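Local coordinates for histidine triad (HIT) protein (Marinobacter aquaeolei, PDB 3OHE) that probably hydrolyses nucleotide-type phosphate substrates, as many histidine triad proteins do, and binds calcium ions, at residues A11-K15 and L25-D29; E18-V24 and I36-V41. One frame throughout, in Å; residues are numbered along the deposited sequence. Where two conformers were deposited one is given.

Interaction 1 (A11-K15 and L25-D29); sequences ADTHK and LLMND. With CA (calcium ion), chain C.
L25 spreads its two methyls over T13 and K15: CD1 lies 3.6 Å from T13 OG1, while CD2 reaches K15 CG at 4.0 Å. The T13 hydroxyl sits between its backbone N and carbonyl carbon (chi1 69°), hydrogen-bonded to L9 O and to a water of the calcium shell; T13 O itself binds the calcium ion at 2.5 Å, and A10 O is a further ligand. L26 supplies the backbone pairing, its N bonding to H14 O and its O accepting from H14 N, while T13 CA-H also leans on L26 O. This is the antiparallel hairpin of strands 13-18 and 22-27 at one margin of the HIT-domain sheet. M27, a selenomethionine, points away from T13 but bends its chain so that SE comes 3.6 Å from D12 O. Just past the strand, N28, centre of an inverse gamma turn, gives its N-H to D12 O at 2.9 Å. Its amide stands 65° from the H14 ring plane; ND2 donates to two waters, one also bonded to H14 NE2 and the other to A11 O, and OD1 accepts from Y117 N. With an alanine here, Y117 N would probably lose its acceptor and the two waters their shared donor.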
loop_
_atom_site.group_PDB
_atom_site.type_symbol
_atom_site.label_atom_id
_atom_site.label_comp_id
_atom_site.label_asym_id
_atom_site.label_seq_id
_atom_site.Cartn_x
_atom_site.Cartn_y
_atom_site.Cartn_z
ATOM N N ALA A 11 5.176 19.611 6.863
ATOM C CA ALA A 11 4.124 20.610 6.685
ATOM C C ALA A 11 2.701 20.036 6.768
ATOM O O ALA A 11 1.780 20.696 7.247
ATOM C CB ALA A 11 4.312 21.346 5.363
ATOM N N ASP A 12 2.532 18.804 6.303
ATOM C CA ASP A 12 1.213 18.189 6.102
ATOM C C ASP A 12 0.764 17.368 7.301
ATOM O O ASP A 12 -0.353 16.812 7.271
ATOM C CB ASP A 12 1.230 17.287 4.859
ATOM C CG ASP A 12 1.209 18.042 3.555
ATOM O OD1 ASP A 12 1.030 19.278 3.556
ATOM O OD2 ASP A 12 1.353 17.345 2.501
ATOM N N THR A 13 1.604 17.263 8.339
ATOM C CA THR A 13 1.359 16.342 9.459
ATOM C C THR A 13 1.644 16.975 10.810
ATOM O O THR A 13 2.284 18.041 10.919
ATOM C CB THR A 13 2.218 15.064 9.338
ATOM O OG1 THR A 13 3.593 15.416 9.561
ATOM C CG2 THR A 13 2.060 14.316 8.041
ATOM N N HIS A 14 1.135 16.314 11.835
ATOM C CA HIS A 14 1.534 16.540 13.237
ATOM C C HIS A 14 2.254 15.298 13.753
ATOM O O HIS A 14 1.850 14.191 13.450
ATOM C CB HIS A 14 0.304 16.803 14.095
ATOM C CG HIS A 14 -0.414 18.056 13.727
ATOM N ND1 HIS A 14 0.184 19.301 13.768
ATOM C CD2 HIS A 14 -1.685 18.256 13.303
ATOM C CE1 HIS A 14 -0.706 20.213 13.402
ATOM N NE2 HIS A 14 -1.849 19.606 13.131
ATOM N N LYS A 15 3.324 15.467 14.517
ATOM C CA LYS A 15 4.073 14.321 15.012
ATOM C C LYS A 15 3.381 13.674 16.225
ATOM O O LYS A 15 3.188 14.313 17.263
ATOM C CB LYS A 15 5.518 14.701 15.357
ATOM C CG LYS A 15 6.421 13.497 15.688
ATOM C CD LYS A 15 7.767 13.931 16.246
ATOM C CE LYS A 15 8.628 12.734 16.666
ATOM N NZ LYS A 15 9.817 13.130 17.520
ATOM N N LEU A 25 3.407 9.919 12.186
ATOM C CA LEU A 25 2.846 11.216 11.859
ATOM C C LEU A 25 1.353 11.107 11.639
ATOM O O LEU A 25 0.879 10.186 11.007
ATOM C CB LEU A 25 3.538 11.761 10.607
ATOM C CG LEU A 25 5.070 11.832 10.612
ATOM C CD1 LEU A 25 5.534 12.415 9.277
ATOM C CD2 LEU A 25 5.622 12.630 11.847
ATOM N N LEU A 26 0.626 12.105 12.122
ATOM C CA LEU A 26 -0.798 12.245 11.866
ATOM C C LEU A 26 -0.992 13.107 10.617
ATOM O O LEU A 26 -0.580 14.265 10.607
ATOM C CB LEU A 26 -1.464 12.961 13.029
ATOM C CG LEU A 26 -2.985 13.178 12.968
ATOM C CD1 LEU A 26 -3.714 11.821 13.040
ATOM C CD2 LEU A 26 -3.396 14.141 14.108
HETATM N N MSE A 27 -1.596 12.570 9.579
HETATM C CA MSE A 27 -1.947 13.403 8.409
HETATM C C MSE A 27 -2.943 14.442 8.881
HETATM O O MSE A 27 -3.938 14.084 9.498
HETATM C CB MSE A 27 -2.512 12.551 7.264
HETATM C CG MSE A 27 -2.784 13.358 6.017
HETATM SE SE MSE A 27 -1.173 14.055 5.170
HETATM C CE MSE A 27 -0.982 12.649 3.872
ATOM N N ASN A 28 -2.661 15.722 8.594
ATOM C CA ASN A 28 -3.468 16.812 9.131
ATOM C C ASN A 28 -4.758 17.076 8.342
ATOM O O ASN A 28 -4.985 18.181 7.844
ATOM C CB ASN A 28 -2.628 18.098 9.246
ATOM C CG ASN A 28 -3.293 19.128 10.117
ATOM O OD1 ASN A 28 -4.137 18.804 10.965
ATOM N ND2 ASN A 28 -2.943 20.381 9.899
ATOM N N ASP A 29 -5.539 16.015 8.213
ATOM C CA ASP A 29 -6.855 16.003 7.592
ATOM C C ASP A 29 -7.719 15.148 8.486
ATOM O O ASP A 29 -7.552 13.927 8.528
ATOM C CB ASP A 29 -6.795 15.460 6.153
ATOM C CG ASP A 29 -8.148 15.534 5.448
ATOM O OD1 ASP A 29 -9.135 16.006 6.090
ATOM O OD2 ASP A 29 -8.220 15.071 4.287
HETATM CA CA CA C . 4.484 19.092 11.401
HETATM O O HOH W 1 -1.095 20.944 7.578
HETATM O O HOH W 2 5.156 16.525 11.619
HETATM O O HOH W 3 -3.835 21.609 12.545
HETATM O O HOH W 4 3.081 19.962 13.343
HETATM O O HOH W 5 5.789 21.012 11.004
#

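Interaction 2 (E18-V24 and I36-V41)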
loop_
_atom_site.group_PDB
_atom_site.type_symbol
_atom_site.label_atom_id
_atom_site.label_comp_id
_atom_site.label_asym_id
_atom_site.label_seq_id
_atom_site.Cartn_x
_atom_site.Cartn_y
_atom_site.Cartn_z
ATOM N N GLU A 18 7.257 8.174 18.062
ATOM C CA GLU A 18 8.336 7.459 17.385
ATOM C C GLU A 18 8.208 5.972 17.666
ATOM O O GLU A 18 8.139 5.562 18.835
ATOM C CB GLU A 18 9.704 7.898 17.944
ATOM C CG GLU A 18 9.975 9.369 17.792
ATOM C CD GLU A 18 11.236 9.865 18.486
ATOM O OE1 GLU A 18 11.747 9.175 19.390
ATOM O OE2 GLU A 18 11.667 10.975 18.104
ATOM N N SER A 19 8.240 5.174 16.618
ATOM C CA SER A 19 8.438 3.739 16.782
ATOM C C SER A 19 9.949 3.459 16.768
ATOM O O SER A 19 10.766 4.378 16.598
ATOM C CB SER A 19 7.756 2.993 15.670
ATOM O OG SER A 19 8.318 3.323 14.419
ATOM N N ARG A 20 10.327 2.193 16.873
ATOM C CA ARG A 20 11.733 1.832 16.830
ATOM C C ARG A 20 12.373 2.309 15.533
ATOM O O ARG A 20 13.464 2.900 15.554
ATOM C CB ARG A 20 11.913 0.331 17.016
ATOM C CG ARG A 20 13.351 -0.068 17.366
ATOM C CD ARG A 20 13.509 -1.532 17.702
ATOM N NE ARG A 20 12.696 -1.849 18.883
ATOM C CZ ARG A 20 12.591 -3.062 19.404
ATOM N NH1 ARG A 20 13.222 -4.082 18.844
ATOM N NH2 ARG A 20 11.802 -3.259 20.458
ATOM N N LEU A 21 11.683 2.128 14.403
ATOM C CA LEU A 21 12.240 2.496 13.107
ATOM C C LEU A 21 11.746 3.832 12.527
ATOM O O LEU A 21 12.459 4.414 11.702
ATOM C CB LEU A 21 11.917 1.353 12.116
ATOM C CG LEU A 21 12.383 1.512 10.657
ATOM C CD1 LEU A 21 13.906 1.560 10.598
ATOM C CD2 LEU A 21 11.820 0.369 9.815
ATOM N N CYS A 22 10.551 4.274 12.911
ATOM C CA CYS A 22 9.836 5.298 12.154
ATOM C C CYS A 22 9.396 6.497 12.961
ATOM O O CYS A 22 9.036 6.403 14.151
ATOM C CB CYS A 22 8.553 4.730 11.527
ATOM S SG CYS A 22 8.803 3.331 10.405
ATOM N N ASP A 23 9.333 7.646 12.289
ATOM C CA ASP A 23 8.497 8.725 12.795
ATOM C C ASP A 23 7.045 8.392 12.510
ATOM O O ASP A 23 6.687 7.936 11.417
ATOM C CB ASP A 23 8.886 10.061 12.136
ATOM C CG ASP A 23 10.183 10.654 12.692
ATOM O OD1 ASP A 23 10.740 10.165 13.711
ATOM O OD2 ASP A 23 10.663 11.679 12.105
ATOM N N VAL A 24 6.192 8.646 13.505
ATOM C CA VAL A 24 4.775 8.338 13.422
ATOM C C VAL A 24 4.043 9.653 13.336
ATOM O O VAL A 24 4.082 10.450 14.302
ATOM C CB VAL A 24 4.285 7.487 14.611
ATOM C CG1 VAL A 24 2.820 7.038 14.373
ATOM C CG2 VAL A 24 5.186 6.291 14.829
ATOM N N ILE A 36 0.882 8.075 9.217
ATOM C CA ILE A 36 1.956 7.806 8.293
ATOM C C ILE A 36 3.150 7.311 9.098
ATOM O O ILE A 36 3.499 7.910 10.115
ATOM C CB ILE A 36 2.282 9.082 7.501
ATOM C CG1 ILE A 36 1.028 9.554 6.730
ATOM C CG2 ILE A 36 3.447 8.849 6.544
ATOM C CD1 ILE A 36 1.217 10.841 5.999
ATOM N N LEU A 37 3.763 6.211 8.643
ATOM C CA LEU A 37 5.054 5.756 9.170
ATOM C C LEU A 37 6.155 6.159 8.220
ATOM O O LEU A 37 6.081 5.843 7.025
ATOM C CB LEU A 37 5.084 4.233 9.343
ATOM C CG LEU A 37 4.165 3.639 10.390
ATOM C CD1 LEU A 37 4.320 2.107 10.396
ATOM C CD2 LEU A 37 4.468 4.227 11.758
ATOM N N VAL A 38 7.152 6.875 8.732
ATOM C CA VAL A 38 8.295 7.319 7.923
ATOM C C VAL A 38 9.559 6.672 8.506
ATOM O O VAL A 38 10.068 7.104 9.546
ATOM C CB VAL A 38 8.472 8.823 7.902
ATOM C CG1 VAL A 38 9.529 9.201 6.842
ATOM C CG2 VAL A 38 7.132 9.550 7.621
ATOM N N PRO A 39 10.108 5.631 7.833
ATOM C CA PRO A 39 11.329 5.020 8.345
ATOM C C PRO A 39 12.472 6.046 8.358
ATOM O O PRO A 39 12.675 6.759 7.375
ATOM C CB PRO A 39 11.622 3.898 7.332
ATOM C CG PRO A 39 10.357 3.643 6.683
ATOM C CD PRO A 39 9.572 4.913 6.669
ATOM N N ARG A 40 13.183 6.103 9.481
ATOM C CA ARG A 40 14.253 7.098 9.664
ATOM C C ARG A 40 15.555 6.582 9.036
ATOM O O ARG A 40 16.547 6.335 9.716
ATOM C CB ARG A 40 14.463 7.411 11.134
ATOM C CG ARG A 40 13.303 8.160 11.781
ATOM C CD ARG A 40 13.680 8.617 13.192
ATOM N NE ARG A 40 13.837 7.444 14.025
ATOM C CZ ARG A 40 12.809 6.843 14.630
ATOM N NH1 ARG A 40 11.624 7.435 14.682
ATOM N NH2 ARG A 40 12.952 5.702 15.251
ATOM N N VAL A 41 15.523 6.422 7.730
ATOM C CA VAL A 41 16.646 5.897 6.941
ATOM C C VAL A 41 16.779 6.845 5.755
ATOM O O VAL A 41 15.824 7.042 5.014
ATOM C CB VAL A 41 16.396 4.461 6.470
ATOM C CG1 VAL A 41 17.587 3.958 5.636
ATOM C CG2 VAL A 41 16.124 3.515 7.649
#
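C22 packs its sulfur against P39 and L37, with SG 4.0 Å from both P39 CG and L37 CB, on the buried side of the strand pair. V24 and L37 continue that face side by side, V24 CG2 meeting L37 CD2 at 3.8 Å. Between them D23 and V38 form the hydrogen-bonded pair, each backbone N bonding to the other's O at 2.9 Å. The other margin is more open and polar. There R40, bent at chi3 (-67°), folds back over the 19-21 turn, and L21 O lies over one face of its guanidinium. NH2 donates almost straight to S19 O at 2.9 Å, within the guanidinium plane. NH1 makes a salt bridge to D23 OD1 at 3.0 Å, met on the anti side of the carboxylate, and has C22 O close by at 2.8 Å. The exposed E18 touches this group through CB, its carboxylate turned to K15 instead. S19 OG accepts from C22 N in an ST motif and is also bonded to E61 of helix 52-72. R40 N, bonded to L21 O, extends the pairing beyond P39, in an antiparallel hairpin between adjacent strands of the HIT-domain sheet.

In the fold
From the N terminus, helix 7-12 runs into strand 13-18, which turns back through residues 19-21 into strand 22-27; interaction 1 closes this first hairpin at its far end, beside a calcium ion. The chain then loops through residues 28-33 to strand 34-39, and interaction 2 closes the second hairpin at the end near the 19-21 turn. The two cross along the chain, since 18-24 lies between 11-15 and 25-29, and 36-41 follows both. Strand 22-27 is shared: L25 O meets I36 N at 2.8 Å, probably as a hydrogen bond, and L25 CD1 packs on V38 CG2. Together they join the first three strands of the five-stranded antiparallel sheet.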